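Importin subunit beta-1 (Saccharomyces cerevisiae, PDB 5OWU) carries proteins into the nucleus together with importin alpha, the subunit that recognises classical nuclear localization signals in the cargo. Local coordinates at residues A[37-49]-A[89-103]. Residues are numbered along the deposited sequence; the frame is centred on the assembly and turned at random.
Sequences FLQFAGLSSQVLI and SPEAKNQIKTNALTA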
loop_
_atom_site.group_PDB
_atom_site.type_symbol
_atom_site.label_atom_id
_atom_site.label_comp_id
_atom_site.label_asym_id
_atom_site.label_seq_id
_atom_site.Cartn_x
_atom_site.Cartn_y
_atom_site.Cartn_z
ATOM N N PHE A 37 32.965 -6.298 -20.110
ATOM C CA PHE A 37 31.551 -6.096 -20.390
ATOM C C PHE A 37 31.291 -6.002 -21.888
ATOM O O PHE A 37 30.282 -6.514 -22.376
ATOM C CB PHE A 37 31.032 -4.844 -19.688
ATOM C CG PHE A 37 29.546 -4.673 -19.813
ATOM C CD1 PHE A 37 28.690 -5.509 -19.123
ATOM C CD2 PHE A 37 29.005 -3.699 -20.636
ATOM C CE1 PHE A 37 27.316 -5.369 -19.242
ATOM C CE2 PHE A 37 27.633 -3.557 -20.760
ATOM C CZ PHE A 37 26.793 -4.391 -20.068
ATOM N N LEU A 38 32.179 -5.344 -22.633
ATOM C CA LEU A 38 32.004 -5.259 -24.081
ATOM C C LEU A 38 31.816 -6.645 -24.682
ATOM O O LEU A 38 30.857 -6.892 -25.426
ATOM C CB LEU A 38 33.207 -4.548 -24.712
ATOM C CG LEU A 38 33.138 -4.125 -26.189
ATOM C CD1 LEU A 38 34.346 -3.257 -26.510
ATOM C CD2 LEU A 38 33.088 -5.292 -27.161
ATOM N N GLN A 39 32.724 -7.572 -24.366
ATOM C CA GLN A 39 32.624 -8.915 -24.932
ATOM C C GLN A 39 31.394 -9.647 -24.400
ATOM O O GLN A 39 30.697 -10.328 -25.158
ATOM C CB GLN A 39 33.898 -9.713 -24.634
ATOM C CG GLN A 39 33.901 -11.099 -25.265
ATOM C CD GLN A 39 35.152 -11.913 -24.941
ATOM O OE1 GLN A 39 35.703 -11.826 -23.841
ATOM N NE2 GLN A 39 35.598 -12.715 -25.904
ATOM N N PHE A 40 31.125 -9.541 -23.099
ATOM C CA PHE A 40 29.941 -10.171 -22.515
ATOM C C PHE A 40 28.669 -9.753 -23.256
ATOM O O PHE A 40 27.830 -10.590 -23.616
ATOM C CB PHE A 40 29.872 -9.796 -21.033
ATOM C CG PHE A 40 28.592 -10.174 -20.361
ATOM C CD1 PHE A 40 28.448 -11.410 -19.762
ATOM C CD2 PHE A 40 27.535 -9.283 -20.309
ATOM C CE1 PHE A 40 27.268 -11.758 -19.130
ATOM C CE2 PHE A 40 26.353 -9.624 -19.688
ATOM C CZ PHE A 40 26.218 -10.866 -19.097
ATOM N N ALA A 41 28.520 -8.453 -23.508
ATOM C CA ALA A 41 27.324 -7.956 -24.183
ATOM C C ALA A 41 27.281 -8.400 -25.641
ATOM O O ALA A 41 26.231 -8.844 -26.133
ATOM C CB ALA A 41 27.271 -6.432 -24.082
ATOM N N GLY A 42 28.406 -8.289 -26.352
ATOM C CA GLY A 42 28.440 -8.758 -27.731
ATOM C C GLY A 42 28.085 -10.226 -27.854
ATOM O O GLY A 42 27.242 -10.615 -28.671
ATOM N N LEU A 43 28.728 -11.065 -27.039
ATOM C CA LEU A 43 28.480 -12.500 -27.091
ATOM C C LEU A 43 27.041 -12.827 -26.713
ATOM O O LEU A 43 26.418 -13.697 -27.328
ATOM C CB LEU A 43 29.448 -13.235 -26.163
ATOM C CG LEU A 43 30.896 -13.380 -26.637
ATOM C CD1 LEU A 43 31.772 -13.861 -25.495
ATOM C CD2 LEU A 43 30.988 -14.342 -27.808
ATOM N N SER A 44 26.508 -12.159 -25.685
ATOM C CA SER A 44 25.106 -12.343 -25.326
ATOM C C SER A 44 24.207 -12.085 -26.528
ATOM O O SER A 44 23.314 -12.885 -26.847
ATOM C CB SER A 44 24.730 -11.409 -24.172
ATOM O OG SER A 44 25.424 -11.746 -22.980
ATOM N N SER A 45 24.451 -10.970 -27.224
ATOM C CA SER A 45 23.643 -10.652 -28.390
ATOM C C SER A 45 23.830 -11.679 -29.502
ATOM O O SER A 45 22.882 -11.953 -30.247
ATOM C CB SER A 45 23.972 -9.243 -28.884
ATOM O OG SER A 45 25.071 -9.246 -29.784
ATOM N N GLN A 46 25.023 -12.280 -29.618
ATOM C CA GLN A 46 25.231 -13.275 -30.667
ATOM C C GLN A 46 24.516 -14.582 -30.337
ATOM O O GLN A 46 23.975 -15.242 -31.230
ATOM C CB GLN A 46 26.726 -13.521 -30.891
ATOM C CG GLN A 46 27.462 -12.400 -31.642
ATOM C CD GLN A 46 27.034 -12.219 -33.106
ATOM O OE1 GLN A 46 27.084 -11.105 -33.637
ATOM N NE2 GLN A 46 26.636 -13.311 -33.768
ATOM N N VAL A 47 24.487 -14.969 -29.062
ATOM C CA VAL A 47 23.774 -16.187 -28.693
ATOM C C VAL A 47 22.276 -15.994 -28.876
ATOM O O VAL A 47 21.570 -16.903 -29.332
ATOM C CB VAL A 47 24.131 -16.606 -27.255
ATOM C CG1 VAL A 47 23.253 -17.773 -26.789
ATOM C CG2 VAL A 47 25.607 -16.990 -27.169
ATOM N N LEU A 48 21.765 -14.802 -28.552
ATOM C CA LEU A 48 20.346 -14.529 -28.775
ATOM C C LEU A 48 19.895 -14.966 -30.167
ATOM O O LEU A 48 18.806 -15.523 -30.323
ATOM C CB LEU A 48 20.059 -13.044 -28.564
ATOM C CG LEU A 48 18.643 -12.550 -28.869
ATOM C CD1 LEU A 48 17.585 -13.351 -28.116
ATOM C CD2 LEU A 48 18.548 -11.080 -28.525
ATOM N N ILE A 49 20.724 -14.738 -31.189
ATOM C CA ILE A 49 20.346 -15.032 -32.568
ATOM C C ILE A 49 20.897 -16.371 -33.054
ATOM O O ILE A 49 20.758 -16.689 -34.238
ATOM C CB ILE A 49 20.785 -13.905 -33.521
ATOM C CG1 ILE A 49 22.314 -13.752 -33.508
ATOM C CG2 ILE A 49 20.099 -12.591 -33.149
ATOM C CD1 ILE A 49 22.854 -12.898 -34.624
ATOM N N SER A 89 32.069 -0.341 -27.029
ATOM C CA SER A 89 32.538 0.460 -28.141
ATOM C C SER A 89 31.403 0.752 -29.123
ATOM O O SER A 89 30.430 -0.002 -29.208
ATOM C CB SER A 89 33.653 -0.272 -28.874
ATOM O OG SER A 89 33.117 -1.384 -29.569
ATOM N N PRO A 90 31.528 1.830 -29.902
ATOM C CA PRO A 90 30.502 2.120 -30.925
ATOM C C PRO A 90 30.222 0.959 -31.873
ATOM O O PRO A 90 29.052 0.682 -32.181
ATOM C CB PRO A 90 31.091 3.335 -31.659
ATOM C CG PRO A 90 31.979 3.994 -30.643
ATOM C CD PRO A 90 32.566 2.874 -29.838
ATOM N N GLU A 91 31.260 0.260 -32.342
ATOM C CA GLU A 91 31.026 -0.880 -33.228
ATOM C C GLU A 91 30.337 -2.026 -32.493
ATOM O O GLU A 91 29.456 -2.696 -33.054
ATOM C CB GLU A 91 32.339 -1.348 -33.852
ATOM C CG GLU A 91 32.751 -0.536 -35.074
ATOM C CD GLU A 91 33.843 -1.210 -35.890
ATOM O OE1 GLU A 91 34.726 -1.865 -35.291
ATOM O OE2 GLU A 91 33.811 -1.086 -37.136
ATOM N N ALA A 92 30.721 -2.270 -31.237
ATOM C CA ALA A 92 30.031 -3.277 -30.437
ATOM C C ALA A 92 28.561 -2.912 -30.250
ATOM O O ALA A 92 27.676 -3.758 -30.405
ATOM C CB ALA A 92 30.717 -3.429 -29.083
ATOM N N LYS A 93 28.290 -1.658 -29.882
ATOM C CA LYS A 93 26.913 -1.186 -29.763
ATOM C C LYS A 93 26.126 -1.498 -31.026
ATOM O O LYS A 93 25.039 -2.083 -30.969
ATOM C CB LYS A 93 26.889 0.320 -29.499
ATOM C CG LYS A 93 27.245 0.762 -28.088
ATOM C CD LYS A 93 26.783 2.207 -27.888
ATOM C CE LYS A 93 27.198 2.793 -26.545
ATOM N NZ LYS A 93 28.665 3.078 -26.452
ATOM N N ASN A 94 26.673 -1.115 -32.184
ATOM C CA ASN A 94 25.964 -1.326 -33.440
ATOM C C ASN A 94 25.680 -2.803 -33.680
ATOM O O ASN A 94 24.586 -3.164 -34.134
ATOM C CB ASN A 94 26.764 -0.740 -34.603
ATOM C CG ASN A 94 26.809 0.776 -34.573
ATOM O OD1 ASN A 94 26.066 1.415 -33.829
ATOM N ND2 ASN A 94 27.679 1.359 -35.390
ATOM N N GLN A 95 26.647 -3.675 -33.389
ATOM C CA GLN A 95 26.404 -5.100 -33.601
ATOM C C GLN A 95 25.341 -5.633 -32.648
ATOM O O GLN A 95 24.492 -6.439 -33.048
ATOM C CB GLN A 95 27.699 -5.898 -33.453
ATOM C CG GLN A 95 28.428 -6.141 -34.773
ATOM C CD GLN A 95 27.714 -7.153 -35.663
ATOM O OE1 GLN A 95 26.576 -6.940 -36.085
ATOM N NE2 GLN A 95 28.381 -8.266 -35.943
ATOM N N ILE A 96 25.366 -5.199 -31.385
ATOM C CA ILE A 96 24.381 -5.673 -30.414
ATOM C C ILE A 96 22.980 -5.235 -30.826
ATOM O O ILE A 96 22.029 -6.025 -30.800
ATOM C CB ILE A 96 24.731 -5.168 -29.004
ATOM C CG1 ILE A 96 26.067 -5.771 -28.543
ATOM C CG2 ILE A 96 23.618 -5.499 -28.017
ATOM C CD1 ILE A 96 26.642 -5.127 -27.310
ATOM N N LYS A 97 22.832 -3.961 -31.203
ATOM C CA LYS A 97 21.529 -3.452 -31.620
ATOM C C LYS A 97 21.031 -4.186 -32.857
ATOM O O LYS A 97 19.861 -4.578 -32.927
ATOM C CB LYS A 97 21.615 -1.955 -31.902
ATOM C CG LYS A 97 21.948 -1.083 -30.712
ATOM C CD LYS A 97 21.857 0.372 -31.143
ATOM C CE LYS A 97 22.811 1.265 -30.415
ATOM N NZ LYS A 97 22.731 2.653 -30.963
ATOM N N THR A 98 21.911 -4.386 -33.844
ATOM C CA THR A 98 21.522 -5.132 -35.039
ATOM C C THR A 98 21.060 -6.545 -34.691
ATOM O O THR A 98 20.059 -7.030 -35.232
ATOM C CB THR A 98 22.688 -5.179 -36.028
ATOM O OG1 THR A 98 23.072 -3.842 -36.375
ATOM C CG2 THR A 98 22.295 -5.928 -37.300
ATOM N N ASN A 99 21.782 -7.228 -33.797
ATOM C CA ASN A 99 21.405 -8.594 -33.434
ATOM C C ASN A 99 20.074 -8.621 -32.694
ATOM O O ASN A 99 19.228 -9.491 -32.946
ATOM C CB ASN A 99 22.505 -9.234 -32.585
ATOM C CG ASN A 99 23.747 -9.568 -33.393
ATOM O OD1 ASN A 99 23.723 -9.560 -34.624
ATOM N ND2 ASN A 99 24.840 -9.868 -32.704
ATOM N N ALA A 100 19.868 -7.672 -31.779
ATOM C CA ALA A 100 18.598 -7.582 -31.072
ATOM C C ALA A 100 17.445 -7.348 -32.039
ATOM O O ALA A 100 16.387 -7.976 -31.923
ATOM C CB ALA A 100 18.656 -6.457 -30.042
ATOM N N LEU A 101 17.630 -6.442 -33.001
ATOM C CA LEU A 101 16.584 -6.194 -33.989
ATOM C C LEU A 101 16.341 -7.421 -34.854
ATOM O O LEU A 101 15.201 -7.682 -35.252
ATOM C CB LEU A 101 16.955 -4.992 -34.858
ATOM C CG LEU A 101 16.751 -3.615 -34.219
ATOM C CD1 LEU A 101 17.498 -2.547 -35.002
ATOM C CD2 LEU A 101 15.268 -3.280 -34.134
ATOM N N THR A 102 17.389 -8.190 -35.147
ATOM C CA THR A 102 17.197 -9.445 -35.864
ATOM C C THR A 102 16.315 -10.388 -35.061
ATOM O O THR A 102 15.374 -10.986 -35.596
ATOM C CB THR A 102 18.546 -10.098 -36.163
ATOM O OG1 THR A 102 19.261 -9.308 -37.120
ATOM C CG2 THR A 102 18.361 -11.521 -36.710
ATOM N N ALA A 103 16.595 -10.524 -33.766
ATOM C CA ALA A 103 15.804 -11.426 -32.939
ATOM C C ALA A 103 14.372 -10.921 -32.763
ATOM O O ALA A 103 13.450 -11.726 -32.580
ATOM C CB ALA A 103 16.483 -11.607 -31.583
#
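Helix 37-48 and helix 90-103 run side by side in nearly the same direction, their axes 21° apart and 8.7 Å from each other at closest approach. The backbones come nearest where the CA atoms of Ser-45 and Ile-96 lie 5.4 Å apart. The first helix belongs to HEAT repeat 2 and the second to HEAT repeat 3, so the contact joins successive repeats of the solenoid. Asn-99 makes the polar link. Its ND2 donates to Ser-45 OG at 3.0 Å. Gln-46 is modelled in two conformers; in the one described here its OE1 also accepts from Asn-99 ND2, at 2.7 Å. Both acceptors then lie close to the plane of the Asn-99 amide. In this conformer the Gln-46 amide is turned 86° against it, and ND2 sits above the Gln-46 carbonyl plane instead of on a lone pair. Gln-46 points away at its CB, but a bend at chi2 (-67°) brings OE1 back to Asn-99. Ser-45 OG donates its own hydrogen bond to Gly-42 O, so its oxygen can accept from Asn-99. A leucine in place of Asn-99 would probably leave Ser-45 OG without this donor and Gln-46 OE1 without its mate across the helices. Ile-96 reaches beside Gly-42 and sets CD1 against Ala-41 CB at 3.5 Å. At the start of the second helix, Leu-38 lays CD2 on Ala-92 CB and CD1 beside Ser-89, the N-cap residue whose OG accepts from Ala-92 N. At the other end, Leu-48 covers Ala-103 CB, which also packs on helix 109-126, the next helix of HEAT repeat 3. Ile-49 crosses Asn-99 at about a right angle, with CD1 3.4 Å from Asn-99 OD1 and CG2 against Asn-99 O.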